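Long-range contacts in protein, Family 18 Chitinase (Crocus vernus, PDB 3SIM), which probably hydrolyses the beta-1,4 linkages of chitin, as expected of a plant family 18 glycosyl hydrolase built on a TIM barrel: residues 15-20 with 59-64; 64-69 with 115-120; 93-98 with 129-134; 136-141 with 169-174; 180-185 with 214-219. All blocks are in the same frame, centred on the assembly; numbering follows the deposited sequence.

Contact 1 (15-20 with 59-64)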
# COMPACT_ATOMS: atom_id res chain seq x y z
N VAL A 15 -9.34 5.56 14.42
CA VAL A 15 -9.59 6.40 13.26
C VAL A 15 -10.58 5.80 12.25
O VAL A 15 -10.43 4.76 11.79
CB VAL A 15 -8.27 6.89 12.58
CG1 VAL A 15 -8.55 7.69 11.28
CG2 VAL A 15 -7.48 7.66 13.54
N LYS A 16 -11.61 6.55 11.94
CA LYS A 16 -12.60 6.23 10.94
C LYS A 16 -12.33 6.83 9.59
O LYS A 16 -11.68 7.78 9.54
CB LYS A 16 -13.93 6.74 11.40
CG LYS A 16 -14.56 5.82 12.29
CD LYS A 16 -14.78 6.43 13.51
CE LYS A 16 -16.10 7.04 13.46
NZ LYS A 16 -16.59 7.27 14.79
N PHE A 17 -12.93 6.30 8.54
CA PHE A 17 -12.74 6.82 7.19
C PHE A 17 -13.17 8.31 7.17
O PHE A 17 -12.51 9.19 6.62
CB PHE A 17 -13.59 6.06 6.15
CG PHE A 17 -13.23 4.59 5.92
CD1 PHE A 17 -12.09 4.19 5.27
CD2 PHE A 17 -14.15 3.61 6.25
CE1 PHE A 17 -11.87 2.86 5.02
CE2 PHE A 17 -13.90 2.31 6.01
CZ PHE A 17 -12.77 1.93 5.40
N SER A 18 -14.28 8.57 7.84
CA SER A 18 -14.89 9.87 7.95
C SER A 18 -14.07 10.88 8.76
O SER A 18 -14.34 12.02 8.72
CB SER A 18 -16.34 9.82 8.40
OG SER A 18 -16.47 9.44 9.72
N ASP A 19 -13.13 10.41 9.54
CA ASP A 19 -12.19 11.28 10.18
C ASP A 19 -11.17 11.96 9.21
O ASP A 19 -10.59 12.94 9.53
CB ASP A 19 -11.48 10.62 11.34
CG ASP A 19 -12.40 10.24 12.48
OD1 ASP A 19 -13.44 10.80 12.71
OD2 ASP A 19 -12.03 9.34 13.14
N VAL A 20 -10.91 11.34 8.08
CA VAL A 20 -9.90 11.79 7.16
C VAL A 20 -10.40 12.80 6.13
O VAL A 20 -11.26 12.53 5.40
CB VAL A 20 -9.18 10.59 6.49
CG1 VAL A 20 -8.16 11.07 5.51
CG2 VAL A 20 -8.57 9.71 7.51
N SER A 59 -15.08 -3.70 12.99
CA SER A 59 -16.08 -2.89 13.61
C SER A 59 -15.96 -1.38 13.41
O SER A 59 -16.86 -0.66 13.63
CB SER A 59 -16.26 -3.27 15.04
OG SER A 59 -15.46 -2.50 15.81
N ILE A 60 -14.78 -0.95 13.08
CA ILE A 60 -14.55 0.43 12.70
C ILE A 60 -14.48 0.64 11.16
O ILE A 60 -15.12 1.49 10.64
CB ILE A 60 -13.30 1.00 13.40
CG1 ILE A 60 -13.51 1.05 14.91
CG2 ILE A 60 -12.96 2.35 12.96
CD1 ILE A 60 -12.29 0.91 15.60
N LEU A 61 -13.66 -0.14 10.49
CA LEU A 61 -13.60 -0.22 9.03
C LEU A 61 -14.35 -1.44 8.41
O LEU A 61 -13.74 -2.39 8.03
CB LEU A 61 -12.15 -0.17 8.59
CG LEU A 61 -11.35 0.87 9.38
CD1 LEU A 61 -9.92 0.71 9.22
CD2 LEU A 61 -11.80 2.25 9.09
N GLY A 62 -15.66 -1.39 8.39
CA GLY A 62 -16.46 -2.40 7.81
C GLY A 62 -17.13 -2.11 6.48
O GLY A 62 -17.03 -1.04 5.94
N PRO A 63 -17.88 -3.12 6.03
CA PRO A 63 -18.61 -3.08 4.78
C PRO A 63 -19.60 -1.90 4.72
O PRO A 63 -19.59 -1.25 3.76
CB PRO A 63 -19.31 -4.44 4.75
CG PRO A 63 -18.48 -5.28 5.49
CD PRO A 63 -17.83 -4.49 6.53
N ASP A 64 -20.38 -1.63 5.75
CA ASP A 64 -21.25 -0.47 5.80
C ASP A 64 -20.55 0.93 5.79
O ASP A 64 -20.99 1.82 5.15
CB ASP A 64 -22.23 -0.55 6.97
CG ASP A 64 -23.14 -1.79 6.93
OD1 ASP A 64 -23.47 -2.37 5.90
OD2 ASP A 64 -23.54 -2.14 8.00
O HOH W 1 -14.86 4.16 9.40
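Leu-61 lays its CD2 methyl over the middle of one face of the Phe-17 ring in a CH-pi contact, CD2 lying 3.8 Å from the ring centroid and 13° off the ring normal. CB of Leu-61 reaches the far end of the same ring, 3.9 Å from Phe-17 CZ. The ring gets there because its CG sits beside the backbone N (chi1 -66°), which swings it out of the short 3-10 segment 17-19. This is the tight, buried part: Phe-31 meets the ring edge-to-face, and Leu-33 of strand 28-37 and Ile-66 and Ile-69 of helix 63-72 close in around it. The outer part is looser. There the CG2 methyl of Ile-60 rests 3.7 Å from the carbonyl O of Val-15 and 3.9 Å from CG of Lys-16, whose bent chain is exposed to solvent. A water links the two backbones, accepting from Phe-17 N at 3.0 Å and donating to Ile-60 O at 3.0 Å. Lys-16 N turns instead to its own loop, bonding Asp-19 OD2 at 3.1 Å from above the carboxylate plane. With no direct hydrogen bond between the segments, cohesion rests on apolar burial and one bridging water.

Contact 2 (64-69 with 115-120)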
# COMPACT_ATOMS: atom_id res chain seq x y z
N ASP A 64 -20.38 -1.63 5.75
CA ASP A 64 -21.25 -0.47 5.80
C ASP A 64 -20.55 0.93 5.79
O ASP A 64 -20.99 1.82 5.15
CB ASP A 64 -22.23 -0.55 6.97
CG ASP A 64 -23.14 -1.79 6.93
OD1 ASP A 64 -23.47 -2.37 5.90
OD2 ASP A 64 -23.54 -2.14 8.00
N GLN A 65 -19.47 1.05 6.53
CA GLN A 65 -18.66 2.27 6.50
C GLN A 65 -18.05 2.56 5.09
O GLN A 65 -18.02 3.67 4.63
CB GLN A 65 -17.61 2.31 7.60
CG GLN A 65 -18.17 2.29 8.99
CD GLN A 65 -18.53 0.92 9.50
OE1 GLN A 65 -18.27 -0.08 8.92
NE2 GLN A 65 -19.17 0.92 10.59
N ILE A 66 -17.60 1.50 4.43
CA ILE A 66 -17.04 1.54 3.10
C ILE A 66 -18.07 2.02 2.06
O ILE A 66 -17.81 2.89 1.28
CB ILE A 66 -16.37 0.21 2.70
CG1 ILE A 66 -15.16 -0.09 3.59
CG2 ILE A 66 -15.99 0.23 1.27
CD1 ILE A 66 -14.68 -1.45 3.53
N SER A 67 -19.27 1.48 2.16
CA SER A 67 -20.39 1.87 1.34
C SER A 67 -20.78 3.30 1.55
O SER A 67 -20.97 3.98 0.63
CB SER A 67 -21.62 1.05 1.67
OG SER A 67 -21.61 -0.12 0.99
N ALA A 68 -20.87 3.72 2.80
CA ALA A 68 -21.17 5.09 3.14
C ALA A 68 -20.13 6.13 2.67
O ALA A 68 -20.48 7.14 2.17
CB ALA A 68 -21.42 5.24 4.56
N ILE A 69 -18.86 5.86 2.86
CA ILE A 69 -17.84 6.77 2.43
C ILE A 69 -17.80 6.92 0.89
O ILE A 69 -17.68 7.96 0.40
CB ILE A 69 -16.42 6.44 3.05
CG1 ILE A 69 -15.52 7.67 3.00
CG2 ILE A 69 -15.82 5.31 2.36
CD1 ILE A 69 -15.90 8.68 3.87
N GLN A 115 -15.16 -9.14 -2.05
CA GLN A 115 -16.61 -9.05 -2.29
C GLN A 115 -17.37 -8.59 -1.04
O GLN A 115 -18.16 -7.74 -1.09
CB GLN A 115 -17.20 -10.35 -2.87
CG GLN A 115 -16.61 -10.80 -4.20
CD GLN A 115 -17.13 -12.14 -4.71
OE1 GLN A 115 -17.50 -12.98 -3.95
NE2 GLN A 115 -17.13 -12.31 -5.97
N ARG A 116 -17.05 -9.17 0.09
CA ARG A 116 -17.69 -8.83 1.34
C ARG A 116 -17.50 -7.38 1.78
O ARG A 116 -18.42 -6.80 2.21
CB ARG A 116 -17.33 -9.79 2.48
CG ARG A 116 -18.31 -9.74 3.63
CD ARG A 116 -17.98 -10.77 4.72
NE ARG A 116 -17.20 -10.23 5.81
CZ ARG A 116 -17.68 -9.45 6.74
NH1 ARG A 116 -16.96 -9.04 7.70
NH2 ARG A 116 -18.93 -9.12 6.72
N TYR A 117 -16.30 -6.81 1.64
CA TYR A 117 -16.03 -5.44 2.02
C TYR A 117 -16.33 -4.40 0.89
O TYR A 117 -16.12 -3.23 1.05
CB TYR A 117 -14.63 -5.26 2.63
CG TYR A 117 -14.45 -5.84 4.04
CD1 TYR A 117 -14.27 -7.18 4.23
CD2 TYR A 117 -14.42 -5.03 5.14
CE1 TYR A 117 -14.11 -7.70 5.51
CE2 TYR A 117 -14.23 -5.51 6.38
CZ TYR A 117 -14.09 -6.85 6.58
OH TYR A 117 -13.91 -7.32 7.81
N ASN A 118 -16.83 -4.86 -0.23
CA ASN A 118 -17.02 -3.99 -1.38
C ASN A 118 -15.74 -3.30 -1.94
O ASN A 118 -15.79 -2.19 -2.22
CB ASN A 118 -17.96 -2.81 -1.03
CG ASN A 118 -19.16 -3.19 -0.17
OD1 ASN A 118 -19.31 -2.72 0.98
ND2 ASN A 118 -20.01 -4.03 -0.71
N LEU A 119 -14.62 -3.99 -1.99
CA LEU A 119 -13.31 -3.44 -2.38
C LEU A 119 -13.05 -3.39 -3.88
O LEU A 119 -13.60 -4.16 -4.61
CB LEU A 119 -12.19 -4.19 -1.66
CG LEU A 119 -12.20 -4.28 -0.12
CD1 LEU A 119 -10.98 -5.01 0.45
CD2 LEU A 119 -12.46 -2.97 0.55
N ASP A 120 -12.17 -2.50 -4.29
CA ASP A 120 -11.84 -2.22 -5.66
C ASP A 120 -10.44 -2.66 -6.16
O ASP A 120 -10.16 -2.69 -7.33
CB ASP A 120 -12.00 -0.73 -5.87
CG ASP A 120 -13.33 -0.22 -5.40
OD1 ASP A 120 -14.30 -0.49 -6.10
OD2 ASP A 120 -13.36 0.39 -4.31
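A Schellman motif at the C-terminal end of helix 99-116, one of the helices surrounding the TIM barrel, sets Tyr-117 and Asn-118 against Ile-66 of helix 63-72. Asn-118 takes a positive phi (60°), which ends the helical path, and its N bonds back to Gln-115 O at 3.3 Å. Ile-66 carries most of the contact and spreads its branches over the turn. Its CD1 lies 3.4 Å from the carbonyl O of Tyr-117, and its CG2 approaches that same O to 3.5 Å. CG1 beside the backbone N (chi1 -64°) and a nearly extended chi2 send CD1 out to the edge of the Tyr-117 ring, in its plane, 3.9 Å from Tyr-117 CD2 and equally far, 3.9 Å, from Tyr-117 CB. The same methyl meets Leu-119 CD2 at 4.0 Å, bridging the turn and the residue after it. Asp-120 opens the DGxDxDxE sequence of family 18, which runs through strand 121-125 and just beyond it. Lys-70, a turn further along helix 63-72, bonds Asn-118 O. Inward, Ile-66 and Leu-119 both lean on Val-78 of strand 76-83; Phe-17 of the loop before strand 28-37 also packs on Ile-66, and Trp-56 meets Tyr-117 edge-to-face.

Contact 3 (93-98 with 129-134)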
# COMPACT_ATOMS: atom_id res chain seq x y z
N GLN A 93 6.66 -13.40 7.42
CA GLN A 93 7.50 -14.04 6.43
C GLN A 93 6.65 -14.61 5.31
O GLN A 93 5.77 -15.39 5.60
CB GLN A 93 8.33 -15.17 7.06
CG GLN A 93 9.34 -14.74 8.13
CD GLN A 93 10.63 -14.18 7.59
OE1 GLN A 93 11.42 -13.69 8.35
NE2 GLN A 93 10.82 -14.22 6.30
N PHE A 94 6.90 -14.22 4.05
CA PHE A 94 6.23 -14.88 2.93
C PHE A 94 6.65 -16.34 2.85
O PHE A 94 7.79 -16.65 2.76
CB PHE A 94 6.49 -14.24 1.56
CG PHE A 94 5.60 -14.77 0.46
CD1 PHE A 94 4.41 -14.19 0.19
CD2 PHE A 94 5.94 -15.89 -0.26
CE1 PHE A 94 3.60 -14.69 -0.76
CE2 PHE A 94 5.09 -16.35 -1.23
CZ PHE A 94 3.94 -15.75 -1.45
N GLN A 95 5.66 -17.21 2.88
CA GLN A 95 5.85 -18.63 2.83
C GLN A 95 4.81 -19.35 1.99
O GLN A 95 3.65 -19.22 2.26
CB GLN A 95 5.80 -19.23 4.24
CG GLN A 95 6.51 -18.49 5.32
CD GLN A 95 6.53 -19.24 6.61
OE1 GLN A 95 6.80 -20.40 6.64
NE2 GLN A 95 6.22 -18.58 7.67
N ALA A 96 5.25 -20.09 0.98
CA ALA A 96 4.39 -20.96 0.18
C ALA A 96 4.80 -22.44 0.21
O ALA A 96 5.93 -22.78 -0.01
CB ALA A 96 4.30 -20.49 -1.20
N ALA A 97 3.85 -23.31 0.53
CA ALA A 97 4.05 -24.75 0.47
C ALA A 97 4.24 -25.30 -0.96
O ALA A 97 5.04 -26.14 -1.19
CB ALA A 97 3.01 -25.47 1.22
N SER A 98 3.45 -24.76 -1.88
CA SER A 98 3.65 -24.84 -3.30
C SER A 98 3.00 -23.62 -3.93
O SER A 98 2.14 -23.08 -3.36
CB SER A 98 3.00 -26.09 -3.91
OG SER A 98 1.63 -26.12 -3.72
N PHE A 129 11.46 -12.20 3.43
CA PHE A 129 11.60 -13.27 2.46
C PHE A 129 12.59 -14.42 2.84
O PHE A 129 13.01 -15.14 2.01
CB PHE A 129 11.83 -12.71 1.04
CG PHE A 129 10.85 -11.64 0.60
CD1 PHE A 129 9.75 -11.95 -0.13
CD2 PHE A 129 11.05 -10.34 0.89
CE1 PHE A 129 8.86 -10.98 -0.56
CE2 PHE A 129 10.15 -9.37 0.48
CZ PHE A 129 9.09 -9.69 -0.26
N GLN A 130 12.91 -14.56 4.10
CA GLN A 130 13.88 -15.51 4.61
C GLN A 130 13.48 -16.98 4.46
O GLN A 130 14.29 -17.82 4.56
CB GLN A 130 14.25 -15.21 6.05
CG GLN A 130 15.20 -14.13 6.27
CD GLN A 130 15.29 -13.76 7.73
OE1 GLN A 130 16.16 -14.21 8.41
NE2 GLN A 130 14.43 -12.92 8.19
N ASN A 131 12.22 -17.27 4.24
CA ASN A 131 11.73 -18.62 4.02
C ASN A 131 11.16 -18.88 2.59
O ASN A 131 10.37 -19.76 2.41
CB ASN A 131 10.69 -19.00 5.09
CG ASN A 131 11.20 -18.84 6.50
OD1 ASN A 131 12.18 -19.37 6.85
ND2 ASN A 131 10.53 -18.06 7.27
N THR A 132 11.56 -18.06 1.63
CA THR A 132 11.13 -18.10 0.27
C THR A 132 12.23 -17.72 -0.72
O THR A 132 13.33 -17.50 -0.34
CB THR A 132 9.86 -17.22 0.01
OG1 THR A 132 9.18 -17.71 -1.11
CG2 THR A 132 10.21 -15.73 -0.15
N ASP A 133 11.90 -17.65 -1.99
CA ASP A 133 12.77 -17.19 -3.04
C ASP A 133 11.99 -16.29 -3.97
O ASP A 133 10.80 -16.36 -3.99
CB ASP A 133 13.41 -18.35 -3.79
CG ASP A 133 12.43 -19.16 -4.59
OD1 ASP A 133 12.10 -18.75 -5.66
OD2 ASP A 133 11.99 -20.19 -4.14
N LYS A 134 12.71 -15.47 -4.74
CA LYS A 134 12.14 -14.41 -5.57
C LYS A 134 11.19 -14.92 -6.65
O LYS A 134 10.22 -14.28 -6.94
CB LYS A 134 13.20 -13.48 -6.18
CG LYS A 134 14.23 -14.12 -7.09
CD LYS A 134 15.46 -13.28 -7.34
CE LYS A 134 16.52 -14.01 -8.14
NZ LYS A 134 17.71 -13.24 -8.35
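The ring of Phe-94 has Thr-132 OG1 at its edge, near the ring plane, 3.8 Å from CD2, while CB of Phe-94 comes obliquely to the Phe-129 ring, 4.3 Å from its CD1. Tyr-168 stacks on Phe-129, and Phe-137 meets both phenylalanines edge-to-face. Two loops of the TIM barrel join here, each leading into a helix: segment 93-98 precedes helix 99-116, and segment 129-134 runs into the start of helix 134-150. The second makes a type I beta turn from Phe-129 to Thr-132, closed by Thr-132 N to Phe-129 O at 3.3 Å. On the outer side the amides of Gln-93 and Gln-130 cross with planes 64° apart. Asn-131 crosses Gln-93 at about a right angle, its ND2 3.6 Å from CG of Gln-93. Gln-95 touches the turn through CG, 4.2 Å from Asn-131 CB, and its NE2 bonds Tyr-39 OH. A glycerol, probably from the crystallisation liquor, bonds Thr-132 OG1, Asn-131 O and the side chain of Asp-133, the N-cap of the next helix. Where the two backbones draw together, CB of Thr-132 sits 3.5 Å from Phe-94 O.

Contact 4 (136-141 with 169-174)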
# COMPACT_ATOMS: atom_id res chain seq x y z
N THR A 136 9.35 -17.77 -6.64
CA THR A 136 8.19 -18.33 -5.96
C THR A 136 7.20 -17.23 -5.55
O THR A 136 6.05 -17.34 -5.82
CB THR A 136 8.59 -19.24 -4.72
OG1 THR A 136 9.28 -20.41 -5.14
CG2 THR A 136 7.40 -19.59 -3.90
N PHE A 137 7.73 -16.17 -4.98
CA PHE A 137 7.01 -14.92 -4.69
C PHE A 137 6.44 -14.25 -5.95
O PHE A 137 5.34 -13.92 -5.98
CB PHE A 137 7.96 -13.90 -3.98
CG PHE A 137 7.30 -12.57 -3.59
CD1 PHE A 137 6.30 -12.49 -2.63
CD2 PHE A 137 7.67 -11.41 -4.20
CE1 PHE A 137 5.74 -11.24 -2.33
CE2 PHE A 137 7.10 -10.24 -3.88
CZ PHE A 137 6.18 -10.14 -2.95
N ALA A 138 7.24 -14.09 -6.98
CA ALA A 138 6.77 -13.49 -8.21
C ALA A 138 5.60 -14.25 -8.86
O ALA A 138 4.67 -13.66 -9.26
CB ALA A 138 7.91 -13.31 -9.18
N GLU A 139 5.72 -15.55 -8.93
CA GLU A 139 4.72 -16.44 -9.45
C GLU A 139 3.42 -16.48 -8.64
O GLU A 139 2.43 -16.33 -9.22
CB GLU A 139 5.23 -17.87 -9.56
CG GLU A 139 5.96 -18.24 -10.76
CD GLU A 139 6.52 -19.69 -10.71
OE1 GLU A 139 5.75 -20.65 -10.54
OE2 GLU A 139 7.74 -19.81 -10.85
N CYS A 140 3.50 -16.58 -7.32
CA CYS A 140 2.34 -16.56 -6.46
C CYS A 140 1.55 -15.23 -6.59
O CYS A 140 0.38 -15.26 -6.87
CB CYS A 140 2.76 -16.75 -5.00
SG CYS A 140 3.18 -18.40 -4.40
N ILE A 141 2.23 -14.11 -6.40
CA ILE A 141 1.61 -12.82 -6.52
C ILE A 141 1.12 -12.50 -7.93
O ILE A 141 0.06 -11.99 -8.08
CB ILE A 141 2.47 -11.66 -5.96
CG1 ILE A 141 2.96 -11.99 -4.56
CG2 ILE A 141 1.74 -10.34 -6.02
CD1 ILE A 141 1.91 -12.08 -3.57
N TYR A 169 10.58 -7.66 -5.41
CA TYR A 169 9.69 -6.82 -6.19
C TYR A 169 10.02 -6.63 -7.68
O TYR A 169 9.16 -6.56 -8.49
CB TYR A 169 9.33 -5.52 -5.44
CG TYR A 169 8.46 -5.81 -4.23
CD1 TYR A 169 7.12 -5.99 -4.39
CD2 TYR A 169 8.99 -5.98 -2.95
CE1 TYR A 169 6.32 -6.31 -3.38
CE2 TYR A 169 8.16 -6.29 -1.89
CZ TYR A 169 6.82 -6.47 -2.12
OH TYR A 169 5.97 -6.76 -1.17
N LEU A 170 11.28 -6.52 -8.01
CA LEU A 170 11.74 -6.47 -9.39
C LEU A 170 11.44 -7.76 -10.18
O LEU A 170 11.04 -7.72 -11.27
CB LEU A 170 13.20 -6.03 -9.54
CG LEU A 170 13.55 -4.54 -9.31
CD1 LEU A 170 14.99 -4.35 -9.15
CD2 LEU A 170 12.94 -3.67 -10.38
N ALA A 171 11.63 -8.88 -9.54
CA ALA A 171 11.24 -10.14 -10.13
C ALA A 171 9.72 -10.14 -10.42
O ALA A 171 9.36 -10.46 -11.47
CB ALA A 171 11.56 -11.25 -9.25
N LEU A 172 8.91 -9.71 -9.48
CA LEU A 172 7.48 -9.65 -9.67
C LEU A 172 7.08 -8.69 -10.81
O LEU A 172 6.29 -9.01 -11.64
CB LEU A 172 6.76 -9.24 -8.39
CG LEU A 172 5.24 -8.99 -8.36
CD1 LEU A 172 4.49 -10.10 -8.98
CD2 LEU A 172 4.69 -8.70 -6.99
N PHE A 173 7.70 -7.52 -10.80
CA PHE A 173 7.47 -6.46 -11.80
C PHE A 173 7.90 -6.85 -13.23
O PHE A 173 7.12 -6.75 -14.09
CB PHE A 173 8.05 -5.10 -11.38
CG PHE A 173 7.82 -3.98 -12.38
CD1 PHE A 173 8.80 -3.63 -13.27
CD2 PHE A 173 6.64 -3.28 -12.43
CE1 PHE A 173 8.59 -2.62 -14.15
CE2 PHE A 173 6.45 -2.28 -13.32
CZ PHE A 173 7.43 -1.95 -14.17
N ASN A 174 9.12 -7.33 -13.42
CA ASN A 174 9.60 -7.81 -14.68
C ASN A 174 8.82 -9.02 -15.23
O ASN A 174 8.56 -9.07 -16.37
CB ASN A 174 11.10 -8.09 -14.66
CG ASN A 174 11.95 -6.85 -14.41
OD1 ASN A 174 12.90 -6.92 -13.74
ND2 ASN A 174 11.58 -5.76 -14.97
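With chi1 at -179°, Phe-137 trails its ring away from its own N and across to Tyr-169, whose own ring leaves from beside the backbone N and comes back to meet it. The result is a T-shaped stack: the edge of Phe-137 points at the face of Tyr-169, with centroids 5.3 Å apart and planes at 81°. CZ of Phe-137 touches CZ of Tyr-169 at 3.8 Å. These residues belong to two successive helices of the TIM barrel, 134-150 and 166-175, whose segments pass at 8.3 Å between axes with a crossing angle of -46°. So close an approach is possible because small side chains lie at the crossing: Ala-138 CB sits 3.7 Å from Leu-172 CA and 4.2 Å from Ala-171 CB. Beyond them Leu-172 splits its two methyls, CD1 toward the carbonyl O of Ala-138 and CD2 toward Ile-141. Ile-141 is shared further, since its CG1 lies over one face of the Phe-137 ring. Underneath, Ile-141 and Tyr-169 both rest on Ile-124 of strand 121-125, and Tyr-169 OH bonds the carbonyl O of Tyr-126. Ile-141 and Leu-172 cross at about a right angle, CG2 meeting CD2 at 3.5 Å.

Contact 5 (180-185 with 214-219)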
# COMPACT_ATOMS: atom_id res chain seq x y z
N ILE A 180 0.34 -4.85 -12.78
CA ILE A 180 0.57 -3.83 -11.78
C ILE A 180 0.33 -2.37 -12.32
O ILE A 180 0.99 -1.91 -13.22
CB ILE A 180 1.99 -3.95 -11.21
CG1 ILE A 180 2.21 -5.26 -10.49
CG2 ILE A 180 2.26 -2.87 -10.30
CD1 ILE A 180 3.49 -5.74 -10.59
N ASN A 181 -0.67 -1.73 -11.74
CA ASN A 181 -1.02 -0.36 -12.02
C ASN A 181 -0.10 0.80 -11.61
O ASN A 181 0.05 1.67 -12.37
CB ASN A 181 -2.43 -0.08 -11.63
CG ASN A 181 -3.39 -0.95 -12.38
OD1 ASN A 181 -3.66 -0.74 -13.49
ND2 ASN A 181 -3.81 -1.94 -11.77
N HIS A 182 0.43 0.77 -10.40
CA HIS A 182 1.36 1.76 -9.86
C HIS A 182 2.16 1.22 -8.66
O HIS A 182 1.87 0.18 -8.15
CB HIS A 182 0.69 3.08 -9.47
CG HIS A 182 -0.54 2.91 -8.65
ND1 HIS A 182 -0.52 2.94 -7.29
CD2 HIS A 182 -1.82 2.69 -9.00
CE1 HIS A 182 -1.73 2.76 -6.83
NE2 HIS A 182 -2.54 2.60 -7.86
N ILE A 183 3.13 1.98 -8.25
CA ILE A 183 4.12 1.58 -7.30
C ILE A 183 4.25 2.62 -6.20
O ILE A 183 4.72 3.69 -6.40
CB ILE A 183 5.46 1.30 -7.99
CG1 ILE A 183 5.27 0.38 -9.17
CG2 ILE A 183 6.49 0.73 -7.01
CD1 ILE A 183 6.42 0.26 -9.95
N ASN A 184 3.78 2.24 -5.04
CA ASN A 184 3.84 3.05 -3.87
C ASN A 184 5.17 2.86 -3.12
O ASN A 184 5.21 2.22 -2.11
CB ASN A 184 2.61 2.88 -2.99
CG ASN A 184 1.28 3.01 -3.75
OD1 ASN A 184 1.09 3.81 -4.64
ND2 ASN A 184 0.37 2.23 -3.31
N TYR A 185 6.23 3.46 -3.66
CA TYR A 185 7.57 3.27 -3.16
C TYR A 185 7.66 3.92 -1.80
O TYR A 185 7.15 4.93 -1.60
CB TYR A 185 8.67 3.79 -4.10
CG TYR A 185 9.98 3.10 -4.02
CD1 TYR A 185 11.04 3.64 -3.30
CD2 TYR A 185 10.20 1.92 -4.68
CE1 TYR A 185 12.27 3.03 -3.26
CE2 TYR A 185 11.38 1.29 -4.62
CZ TYR A 185 12.43 1.83 -3.90
OH TYR A 185 13.60 1.17 -3.82
N ASN A 214 4.60 3.24 -12.96
CA ASN A 214 4.38 4.57 -12.44
C ASN A 214 4.69 4.62 -10.90
O ASN A 214 3.97 4.07 -10.09
CB ASN A 214 2.99 5.14 -12.75
CG ASN A 214 2.63 5.26 -14.28
OD1 ASN A 214 1.51 5.22 -14.57
ND2 ASN A 214 3.54 5.41 -15.14
N VAL A 215 5.75 5.32 -10.53
CA VAL A 215 6.16 5.41 -9.14
C VAL A 215 5.65 6.69 -8.45
O VAL A 215 6.05 7.78 -8.76
CB VAL A 215 7.71 5.33 -8.99
CG1 VAL A 215 8.12 5.24 -7.57
CG2 VAL A 215 8.31 4.25 -9.82
N LEU A 216 4.79 6.47 -7.48
CA LEU A 216 4.40 7.44 -6.48
C LEU A 216 5.50 7.78 -5.45
O LEU A 216 6.33 6.99 -5.09
CB LEU A 216 3.11 7.08 -5.73
CG LEU A 216 1.78 6.52 -6.25
CD1 LEU A 216 0.64 7.35 -5.86
CD2 LEU A 216 1.70 6.14 -7.70
N ILE A 217 5.52 9.02 -5.06
CA ILE A 217 6.27 9.45 -3.89
C ILE A 217 5.47 9.27 -2.59
O ILE A 217 4.31 9.08 -2.63
CB ILE A 217 6.88 10.83 -4.03
CG1 ILE A 217 5.80 11.91 -4.11
CG2 ILE A 217 7.88 10.91 -5.21
CD1 ILE A 217 6.29 13.35 -4.19
N SER A 218 6.13 9.38 -1.46
CA SER A 218 5.51 9.09 -0.18
C SER A 218 6.17 9.72 1.05
O SER A 218 7.29 10.06 1.02
CB SER A 218 5.39 7.58 0.00
OG SER A 218 6.59 6.99 0.16
N PHE A 219 5.43 9.80 2.12
CA PHE A 219 5.91 10.14 3.45
C PHE A 219 5.13 9.42 4.58
O PHE A 219 4.05 8.98 4.39
CB PHE A 219 5.94 11.65 3.69
CG PHE A 219 4.59 12.34 3.62
CD1 PHE A 219 3.77 12.39 4.69
CD2 PHE A 219 4.19 12.98 2.47
CE1 PHE A 219 2.54 13.05 4.60
CE2 PHE A 219 2.97 13.63 2.39
CZ PHE A 219 2.16 13.65 3.45
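Leu-216 threads between the carbonyl and side chains of the neighbouring strand. Its CB lies 3.8 Å from Ile-183 O. CG comes next, modelled 3.2 Å from Asn-184 OD1, a short approach that is doubtful in detail because chi2 (-126°) falls off the usual rotamers. Of the two methyls, CD1 stays near the same OD1, while CD2 turns to His-182, 3.7 Å from its CB. Asn-184 runs side by side with Leu-216, and its OD1 also accepts from His-182 ND1 at 3.2 Å, the donor lying above the amide carbonyl plane but OD1 close to the plane of the imidazole. Asn-184 ND2 bonds Tyr-6 OH, which ties the pair to another strand of the barrel. The backbones are parallel, the short and weakly bonded strand 182-184 beside strand 215-220, joined through helix 196-209 as a beta-alpha-beta crossover of the TIM barrel. Ile-183 N donates to Asn-214 O at 2.9 Å (145°), and Leu-216 N to Ile-183 O at 3.0 Å (137°). Asn-184 then centres an inverse gamma turn, whose Tyr-185 N to Ile-183 O bond is weak. On the face that carries Ile-183 and Val-215, Tyr-185 CB, just past the strand, packs on Val-215 CG1, and its hydroxyl bonds Asp-166 and Lys-209. Ser-218 OG donates to Tyr-185 O at 2.8 Å, in the carbonyl plane, and also bonds Phe-187 N.

How the contacts relate
From the N terminus, contact 1 closes a loop holding strand 28-37, tying the loop after strand 2-7 to the start of helix 63-72. Contact 2 opens where contact 1 ends, at the shared Asp-64, and joins helix 63-72 to the end of helix 99-116. Contact 3 crosses it along the chain, because 93-98 falls between 64-69 and 115-120; yet their centres lie about 31 Å apart. Contact 4 closes the stretch through strand 156-159 between two helices, and contact 5 the crossover through helix 196-209; both follow in series and nothing nests. Contacts 3 and 4 touch through their aromatic rings. Phe-173 then leads from contact 4 to Ile-183 of contact 5, within the barrel sheet.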